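Side-chain contact in ESAT-6-like protein MAB_3112 (Mycobacterium abscessus, PDB 4I0X), which forms a complex with its partner MAB_3113 as a secreted ESAT-6-like protein of the WXG100 family, its precise function being unknown: residues 57-60 and 61-65. The protein carries 4 engineered substitutions. Sequence-based numbering, arbitrary orientation.
Sequences TKVW and NALTD
The indole of Trp60 meets Thr64 OG1 on one face and the side-chain amide of Asn61 at its edge. The hydroxyl stands 3.6 Å above the ring plane, over its centre, while the two planes of Trp60 and Asn61 are nearly perpendicular, 88° apart. At that edge Asn61 OD1 lies 3.1 Å from Trp60 CZ3, and the amide nitrogen sits in the ring plane. The indole reaches both neighbours because its CG is trans to the backbone nitrogen (chi1 169°), which sets the ring beside its own carbonyl carbon and standing out from the helix, with one face turned toward Thr64.

Two carbonyls illustrate how a helix can share its acceptors with side chains four residues on. Thr57 O takes the Asn61 backbone N-H and also Asn61 ND2, at 2.9 Å; the amide comes from above the carbonyl plane, 52° out of it, on the face opposite the backbone donor, and this second bond is bent. Asn61 ND2 also packs against Thr57 CG2, 3.5 Å away. Trp60 O repeats the pattern, with Thr64 N and Thr64 OG1 both at 3.0 Å and again from opposite faces, so the hydroxyl is tied down where it covers the indole.

Round the helix, Val59 CG1 and Leu63 CD1 run side by side, 3.7 Å apart, and Leu63 packs on Leu37 of the MAB_3113 chain. Trp60 and Thr64 lean on Ala16 of helix 4-32, where Arg20 makes a cation-pi contact with the indole. Such i to i+4 pairing is characteristic of an alpha-helix, here helix 40-72, the second of the WXG100 helical hairpin.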
ATOM      1  N   THR A  57       0.448  -2.001  -5.846  1.00 12.25           N
ATOM      2  CA  THR A  57       0.998  -1.623  -7.151  1.00 12.82           C
ATOM      3  C   THR A  57       0.579  -0.220  -7.642  1.00 15.06           C
ATOM      4  O   THR A  57       1.406   0.561  -8.125  1.00 19.63           O
ATOM      5  CB  THR A  57       0.595  -2.668  -8.194  1.00 14.44           C
ATOM      6  OG1 THR A  57       1.037  -3.948  -7.725  1.00 17.65           O
ATOM      7  CG2 THR A  57       1.201  -2.370  -9.568  1.00 16.62           C
ATOM      8  N   LYS A  58      -0.710   0.079  -7.548  1.00 13.16           N
ATOM      9  CA  LYS A  58      -1.205   1.389  -7.930  1.00 14.42           C
ATOM     10  C   LYS A  58      -0.568   2.478  -7.035  1.00 13.66           C
ATOM     11  O   LYS A  58      -0.237   3.566  -7.507  1.00 14.41           O
ATOM     12  CB  LYS A  58      -2.729   1.438  -7.826  1.00 15.63           C
ATOM     13  CG  LYS A  58      -3.447   0.500  -8.787  1.00 17.23           C
ATOM     14  CD  LYS A  58      -4.980   0.650  -8.739  1.00 23.56           C
ATOM     15  CE  LYS A  58      -5.646  -0.607  -9.301  1.00 22.26           C
ATOM     16  NZ  LYS A  58      -7.134  -0.609  -9.230  1.00 21.07           N
ATOM     17  N   VAL A  59      -0.417   2.194  -5.745  1.00 12.45           N
ATOM     18  CA  VAL A  59       0.243   3.172  -4.863  1.00 16.46           C
ATOM     19  C   VAL A  59       1.700   3.419  -5.307  1.00 18.12           C
ATOM     20  O   VAL A  59       2.151   4.549  -5.419  1.00 15.83           O
ATOM     21  CB  VAL A  59       0.212   2.725  -3.373  1.00 11.17           C
ATOM     22  CG1 VAL A  59       1.141   3.604  -2.518  1.00 13.67           C
ATOM     23  CG2 VAL A  59      -1.197   2.750  -2.826  1.00 12.01           C
ATOM     24  N   TRP A  60       2.409   2.334  -5.584  1.00 12.31           N
ATOM     25  CA  TRP A  60       3.825   2.361  -5.945  1.00 16.03           C
ATOM     26  C   TRP A  60       3.996   3.154  -7.216  1.00 11.86           C
ATOM     27  O   TRP A  60       4.907   3.957  -7.331  1.00 18.00           O
ATOM     28  CB  TRP A  60       4.357   0.920  -6.184  1.00 29.22           C
ATOM     29  CG  TRP A  60       5.738   0.868  -6.811  1.00 29.46           C
ATOM     30  CD1 TRP A  60       6.930   0.819  -6.144  1.00 35.28           C
ATOM     31  CD2 TRP A  60       6.068   0.906  -8.199  1.00 34.31           C
ATOM     32  NE1 TRP A  60       7.985   0.812  -7.025  1.00 31.05           N
ATOM     33  CE2 TRP A  60       7.484   0.871  -8.297  1.00 37.48           C
ATOM     34  CE3 TRP A  60       5.318   0.982  -9.372  1.00 44.51           C
ATOM     35  CZ2 TRP A  60       8.150   0.895  -9.516  1.00 39.67           C
ATOM     36  CZ3 TRP A  60       5.994   1.006 -10.592  1.00 43.24           C
ATOM     37  CH2 TRP A  60       7.390   0.963 -10.648  1.00 41.44           C
ATOM     38  N   ASN A  61       3.104   2.933  -8.165  1.00 18.37           N
ATOM     39  CA  ASN A  61       3.119   3.663  -9.425  1.00 19.70           C
ATOM     40  C   ASN A  61       2.863   5.146  -9.266  1.00 16.91           C
ATOM     41  O   ASN A  61       3.476   5.969  -9.953  1.00 16.39           O
ATOM     42  CB  ASN A  61       2.123   3.072 -10.414  1.00 21.08           C
ATOM     43  CG  ASN A  61       2.729   1.921 -11.217  1.00 29.30           C
ATOM     44  OD1 ASN A  61       3.570   2.129 -12.088  1.00 35.64           O
ATOM     45  ND2 ASN A  61       2.313   0.713 -10.917  1.00 41.87           N
ATOM     46  N   ALA A  62       1.954   5.490  -8.369  1.00 16.02           N
ATOM     47  CA  ALA A  62       1.630   6.896  -8.144  1.00 16.29           C
ATOM     48  C   ALA A  62       2.787   7.596  -7.445  1.00 14.72           C
ATOM     49  O   ALA A  62       3.123   8.726  -7.796  1.00 15.54           O
ATOM     50  CB  ALA A  62       0.350   7.040  -7.338  1.00 19.03           C
ATOM     51  N   LEU A  63       3.404   6.917  -6.489  1.00 13.30           N
ATOM     52  CA  LEU A  63       4.576   7.444  -5.781  1.00 12.79           C
ATOM     53  C   LEU A  63       5.766   7.693  -6.696  1.00 12.97           C
ATOM     54  O   LEU A  63       6.391   8.710  -6.622  1.00 13.37           O
ATOM     55  CB  LEU A  63       5.028   6.511  -4.634  1.00 11.52           C
ATOM     56  CG  LEU A  63       4.094   6.511  -3.441  1.00 11.47           C
ATOM     57  CD1 LEU A  63       4.404   5.378  -2.519  1.00 17.91           C
ATOM     58  CD2 LEU A  63       4.135   7.848  -2.684  1.00 15.47           C
ATOM     59  N   THR A  64       6.058   6.747  -7.551  1.00 13.05           N
ATOM     60  CA  THR A  64       7.116   6.862  -8.515  1.00 13.74           C
ATOM     61  C   THR A  64       6.886   8.000  -9.483  1.00 15.15           C
ATOM     62  O   THR A  64       7.808   8.722  -9.816  1.00 15.66           O
ATOM     63  CB  THR A  64       7.217   5.534  -9.299  1.00 19.80           C
ATOM     64  OG1 THR A  64       7.648   4.500  -8.393  1.00 25.65           O
ATOM     65  CG2 THR A  64       8.167   5.648 -10.407  1.00 19.52           C
ATOM     66  N   ASP A  65       5.659   8.130  -9.964  1.00 16.53           N
ATOM     67  CA  ASP A  65       5.303   9.236 -10.848  1.00 22.59           C
ATOM     68  C   ASP A  65       5.531  10.572 -10.177  1.00 21.74           C
ATOM     69  O   ASP A  65       6.194  11.410 -10.725  1.00 18.65           O
ATOM     70  CB  ASP A  65       3.843   9.145 -11.301  1.00 24.24           C
ATOM     71  CG  ASP A  65       3.572   7.929 -12.157  1.00 42.57           C
ATOM     72  OD1 ASP A  65       4.542   7.331 -12.681  1.00 47.70           O
ATOM     73  OD2 ASP A  65       2.381   7.571 -12.306  1.00 54.84           O
TER